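Side-chain contacts in hypothetical protein (PDB 3I3F), which is of unknown function but belongs to the YjgF-like endoribonuclease L-PSP family, whose trimers probably act on small metabolites bound between subunits: residues 64-67 and 68-72; 99-102 and 103-107. All coordinates share one frame; numbering follows the deposited sequence.

Contact 1 (64-67 and 68-72); sequences TFDN and IRKCL
Thr64 meets Ile68 one helical turn on, and the two side chains run alongside each other in the same direction. The methyl CG2 of Thr64 lies 4.1 Å from CD1 of Ile68, while Thr64 OG1 bonds back to the carbonyl of Gln60. The backbone repeats this spacing: Ile68 N donates to Thr64 O, and the next three amides do likewise from Arg69 to Cys71. The Phe65 ring approaches the same methyl obliquely, with CD1 of Phe65 3.8 Å from CD1 of Ile68. That methyl thus touches both Thr64 and Phe65, and all three side chains rest on Val133 of strand 131-139.

On the other side of the helix, Asp66 divides its carboxylate between two cations. With CG anti to the backbone N (chi1 -168°), the carboxylate leans along the helix toward the next turn. OD1 of Asp66 receives NH2 of Arg69 at 3.0 Å, on the syn side and in the guanidinium plane. OD2 of Asp66 takes NZ of Lys70 at 3.1 Å, also syn. Arg69 reaches back through a bend at chi3 (61°), whereas Lys70 is extended beyond CG. A water joins OD1 of Asp66 to NE of Arg69, 2.7 Å from each, so the guanidinium edge is tied to one oxygen twice, directly and through water. Both cations have a second acid, Glu73 for Arg69 and Asp22 for Lys70, which would probably steady the ionised forms.

Asn67 is buried, its amide held by Gln63 at OD1 and by the carbonyl of Ile47 at ND2. An apolar stripe against the sheet backed by i to i+3 and i to i+4 salt bridges is typical of an amphipathic helix, here the one spanning 56-74 of a YjgF-like alpha/beta fold.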
loop_
_atom_site.group_PDB
_atom_site.type_symbol
_atom_site.label_atom_id
_atom_site.label_comp_id
_atom_site.label_asym_id
_atom_site.label_seq_id
_atom_site.Cartn_x
_atom_site.Cartn_y
_atom_site.Cartn_z
ATOM N N THR A 64 13.672 12.545 -3.997
ATOM C CA THR A 64 12.504 11.669 -4.091
ATOM C C THR A 64 11.250 12.444 -4.488
ATOM O O THR A 64 10.526 12.033 -5.394
ATOM C CB THR A 64 12.250 10.922 -2.765
ATOM O OG1 THR A 64 13.352 10.051 -2.492
ATOM C CG2 THR A 64 10.970 10.095 -2.839
ATOM N N PHE A 65 11.000 13.568 -3.825
ATOM C CA PHE A 65 9.802 14.346 -4.126
ATOM C C PHE A 65 9.916 15.141 -5.424
ATOM O O PHE A 65 8.906 15.407 -6.068
ATOM C CB PHE A 65 9.401 15.220 -2.936
ATOM C CG PHE A 65 8.749 14.437 -1.834
ATOM C CD1 PHE A 65 7.467 13.928 -2.004
ATOM C CD2 PHE A 65 9.423 14.164 -0.654
ATOM C CE1 PHE A 65 6.860 13.183 -1.007
ATOM C CE2 PHE A 65 8.819 13.420 0.352
ATOM C CZ PHE A 65 7.537 12.925 0.170
ATOM N N ASP A 66 11.139 15.486 -5.825
ATOM C CA ASP A 66 11.365 16.062 -7.152
ATOM C C ASP A 66 11.006 15.042 -8.237
ATOM O O ASP A 66 10.342 15.383 -9.214
ATOM C CB ASP A 66 12.817 16.524 -7.317
ATOM C CG ASP A 66 13.018 17.391 -8.550
ATOM O OD1 ASP A 66 12.270 18.378 -8.716
ATOM O OD2 ASP A 66 13.935 17.091 -9.343
ATOM N N ASN A 67 11.443 13.796 -8.054
ATOM C CA ASN A 67 11.077 12.702 -8.961
ATOM C C ASN A 67 9.563 12.525 -9.056
ATOM O O ASN A 67 9.010 12.412 -10.150
ATOM C CB ASN A 67 11.712 11.379 -8.513
ATOM C CG ASN A 67 13.222 11.350 -8.693
ATOM O OD1 ASN A 67 13.805 12.205 -9.362
ATOM N ND2 ASN A 67 13.862 10.351 -8.099
ATOM N N ILE A 68 8.899 12.507 -7.903
ATOM C CA ILE A 68 7.444 12.374 -7.847
ATOM C C ILE A 68 6.751 13.536 -8.560
ATOM O O ILE A 68 5.835 13.320 -9.352
ATOM C CB ILE A 68 6.944 12.272 -6.387
ATOM C CG1 ILE A 68 7.363 10.931 -5.780
ATOM C CG2 ILE A 68 5.428 12.416 -6.319
ATOM C CD1 ILE A 68 7.219 10.859 -4.279
ATOM N N ARG A 69 7.200 14.761 -8.294
ATOM C CA ARG A 69 6.632 15.946 -8.942
ATOM C C ARG A 69 6.748 15.857 -10.465
ATOM O O ARG A 69 5.772 16.080 -11.180
ATOM C CB ARG A 69 7.325 17.219 -8.447
ATOM C CG ARG A 69 6.738 18.515 -9.015
ATOM C CD ARG A 69 7.569 19.739 -8.647
ATOM N NE ARG A 69 8.937 19.659 -9.164
ATOM C CZ ARG A 69 9.299 19.891 -10.428
ATOM N NH1 ARG A 69 8.401 20.225 -11.352
ATOM N NH2 ARG A 69 10.578 19.786 -10.773
ATOM N N LYS A 70 7.943 15.532 -10.951
ATOM C CA LYS A 70 8.185 15.440 -12.391
ATOM C C LYS A 70 7.347 14.342 -13.044
ATOM O O LYS A 70 6.772 14.552 -14.109
ATOM C CB LYS A 70 9.671 15.214 -12.679
ATOM C CG LYS A 70 10.538 16.432 -12.413
ATOM C CD LYS A 70 11.989 16.155 -12.751
ATOM C CE LYS A 70 12.879 17.330 -12.389
ATOM N NZ LYS A 70 14.321 16.952 -12.381
ATOM N N CYS A 71 7.273 13.177 -12.405
ATOM C CA CYS A 71 6.458 12.079 -12.926
ATOM C C CYS A 71 4.986 12.470 -13.021
ATOM O O CYS A 71 4.345 12.239 -14.047
ATOM C CB CYS A 71 6.599 10.828 -12.058
ATOM S SG CYS A 71 8.166 9.965 -12.253
ATOM N N LEU A 72 4.452 13.064 -11.956
ATOM C CA LEU A 72 3.043 13.448 -11.929
ATOM C C LEU A 72 2.717 14.516 -12.973
ATOM O O LEU A 72 1.701 14.419 -13.657
ATOM C CB LEU A 72 2.626 13.920 -10.530
ATOM C CG LEU A 72 2.579 12.818 -9.467
ATOM C CD1 LEU A 72 2.266 13.398 -8.099
ATOM C CD2 LEU A 72 1.557 11.754 -9.838
HETATM O O HOH W 1 10.504 19.552 -6.992
HETATM O O HOH W 2 14.606 13.890 -11.613
#

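Contact 2 (99-102 and 103-107); sequences ARFN and ELYRE
This is an intrahelical contact within helix 95-108, the crossover helix of a beta-alpha-beta unit between strands 82-90 and 117-123, and it combines a charged outer side with an aromatic inner one. On the outer side Arg100 turns toward Glu103 through a bend at chi2 (50°). NH1 of Arg100 donates to OE1 of Glu103 at 3.0 Å, meeting the oxygen on its anti side, with the two flat groups 79° apart. The same guanidinium lies flat against Leu104, whose CD2 sits over its centre, 3.8 Å from CZ of Arg100. Two waters bridge its NH1 and NH2 to OE2 of Glu107, and Glu58 of helix 56-74 pairs with NH2, so the group is fixed from several directions.

On the inner side Phe101 and Tyr105 run alongside each other. CZ of Phe101 is 4.0 Å from CD1 of Tyr105, and the ring planes are inclined at 36°; both rings press on Ile87 of strand 82-90. At the border with the second subunit, Arg106 folds its guanidinium over the carbonyl of Asn102, whose O lies 3.6 Å from CZ of Arg106, and sends NH1 to Asn28 of that subunit. Asn102 in turn bonds through OD1 to Arg118, which also forms a cation-pi contact with Tyr105 and belongs to a pentanoic acid pocket. Such a crossover helix, packed on its sheet and bordering a neighbouring subunit, is characteristic of the trimeric YjgF-like fold.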
loop_
_atom_site.group_PDB
_atom_site.type_symbol
_atom_site.label_atom_id
_atom_site.label_comp_id
_atom_site.label_asym_id
_atom_site.label_seq_id
_atom_site.Cartn_x
_atom_site.Cartn_y
_atom_site.Cartn_z
ATOM N N ALA A 99 12.667 13.096 11.987
ATOM C CA ALA A 99 12.104 14.428 12.201
ATOM C C ALA A 99 12.439 15.359 11.040
ATOM O O ALA A 99 11.591 16.139 10.611
ATOM C CB ALA A 99 12.596 15.021 13.520
ATOM N N ARG A 100 13.667 15.272 10.532
ATOM C CA ARG A 100 14.073 16.096 9.395
ATOM C C ARG A 100 13.259 15.746 8.150
ATOM O O ARG A 100 12.866 16.632 7.390
ATOM C CB ARG A 100 15.578 15.966 9.112
ATOM C CG ARG A 100 16.098 16.878 7.990
ATOM C CD ARG A 100 15.648 18.318 8.185
ATOM N NE ARG A 100 16.211 19.243 7.204
ATOM C CZ ARG A 100 15.722 20.456 6.952
ATOM N NH1 ARG A 100 14.649 20.906 7.599
ATOM N NH2 ARG A 100 16.303 21.231 6.043
ATOM N N PHE A 101 12.988 14.458 7.953
ATOM C CA PHE A 101 12.133 14.044 6.847
ATOM C C PHE A 101 10.785 14.760 6.894
ATOM O O PHE A 101 10.319 15.273 5.878
ATOM C CB PHE A 101 11.904 12.532 6.827
ATOM C CG PHE A 101 10.843 12.117 5.853
ATOM C CD1 PHE A 101 11.150 11.934 4.515
ATOM C CD2 PHE A 101 9.524 11.968 6.262
ATOM C CE1 PHE A 101 10.165 11.580 3.606
ATOM C CE2 PHE A 101 8.537 11.621 5.358
ATOM C CZ PHE A 101 8.856 11.425 4.031
ATOM N N ASN A 102 10.159 14.785 8.067
ATOM C CA ASN A 102 8.845 15.419 8.202
ATOM C C ASN A 102 8.887 16.936 8.015
ATOM O O ASN A 102 7.956 17.517 7.460
ATOM C CB ASN A 102 8.189 15.043 9.533
ATOM C CG ASN A 102 7.704 13.608 9.550
ATOM O OD1 ASN A 102 7.115 13.131 8.576
ATOM N ND2 ASN A 102 7.950 12.909 10.652
ATOM N N GLU A 103 9.972 17.568 8.452
ATOM C CA GLU A 103 10.169 18.995 8.197
ATOM C C GLU A 103 10.210 19.263 6.694
ATOM O O GLU A 103 9.554 20.182 6.204
ATOM C CB GLU A 103 11.462 19.492 8.846
ATOM C CG GLU A 103 11.438 19.448 10.368
ATOM C CD GLU A 103 12.779 19.766 11.011
ATOM O OE1 GLU A 103 13.802 19.849 10.298
ATOM O OE2 GLU A 103 12.808 19.921 12.249
ATOM N N LEU A 104 10.975 18.448 5.970
ATOM C CA LEU A 104 11.079 18.567 4.513
ATOM C C LEU A 104 9.757 18.225 3.827
ATOM O O LEU A 104 9.372 18.869 2.851
ATOM C CB LEU A 104 12.193 17.663 3.980
ATOM C CG LEU A 104 13.605 18.047 4.423
ATOM C CD1 LEU A 104 14.565 16.890 4.209
ATOM C CD2 LEU A 104 14.075 19.293 3.684
ATOM N N TYR A 105 9.064 17.215 4.350
ATOM C CA TYR A 105 7.757 16.815 3.830
ATOM C C TYR A 105 6.774 17.983 3.853
ATOM O O TYR A 105 6.032 18.200 2.894
ATOM C CB TYR A 105 7.201 15.655 4.659
ATOM C CG TYR A 105 5.933 15.057 4.104
ATOM C CD1 TYR A 105 5.982 14.061 3.136
ATOM C CD2 TYR A 105 4.684 15.480 4.550
ATOM C CE1 TYR A 105 4.822 13.501 2.623
ATOM C CE2 TYR A 105 3.519 14.926 4.043
ATOM C CZ TYR A 105 3.595 13.935 3.078
ATOM O OH TYR A 105 2.447 13.373 2.565
ATOM N N ARG A 106 6.784 18.743 4.947
ATOM C CA ARG A 106 5.898 19.895 5.088
ATOM C C ARG A 106 6.276 21.062 4.169
ATOM O O ARG A 106 5.453 21.939 3.929
ATOM C CB ARG A 106 5.841 20.357 6.547
ATOM C CG ARG A 106 5.083 19.400 7.459
ATOM C CD ARG A 106 4.871 19.998 8.839
ATOM N NE ARG A 106 6.134 20.216 9.546
ATOM C CZ ARG A 106 6.736 19.335 10.346
ATOM N NH1 ARG A 106 6.209 18.135 10.573
ATOM N NH2 ARG A 106 7.886 19.658 10.925
ATOM N N GLU A 107 7.512 21.081 3.672
ATOM C CA GLU A 107 7.917 22.058 2.655
ATOM C C GLU A 107 7.408 21.674 1.265
ATOM O O GLU A 107 7.263 22.533 0.397
ATOM C CB GLU A 107 9.439 22.215 2.621
ATOM C CG GLU A 107 10.025 22.832 3.878
ATOM C CD GLU A 107 11.542 22.950 3.836
ATOM O OE1 GLU A 107 12.158 22.530 2.833
ATOM O OE2 GLU A 107 12.119 23.472 4.813
HETATM O O HOH W 3 9.512 17.034 11.979
HETATM O O HOH W 4 12.620 22.830 7.395
HETATM O O HOH W 5 14.846 23.380 4.716
#

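In the fold
Helices 56-74 and 95-108 lie against the same sheet, and contacts 1 and 2, one on each, have centres about 16 Å apart. They nevertheless touch through their aromatic rings: CZ of Phe65 comes to 3.5 Å from CD1 of Tyr105, and CE2 of Phe65 to 4.0 Å from CE1 of Phe101. Phe65 therefore extends the apolar layer of contact 1 into that of contact 2. Contact 1 is the more central, and its Asn67 side chain is about 9 Å from a bound pentanoic acid; contact 2 is nearer to a ligand, the side chain of Asn102 lying about 5 Å from a pentanoic acid. Only contact 2 also reaches the second subunit, which places it at a trimer interface.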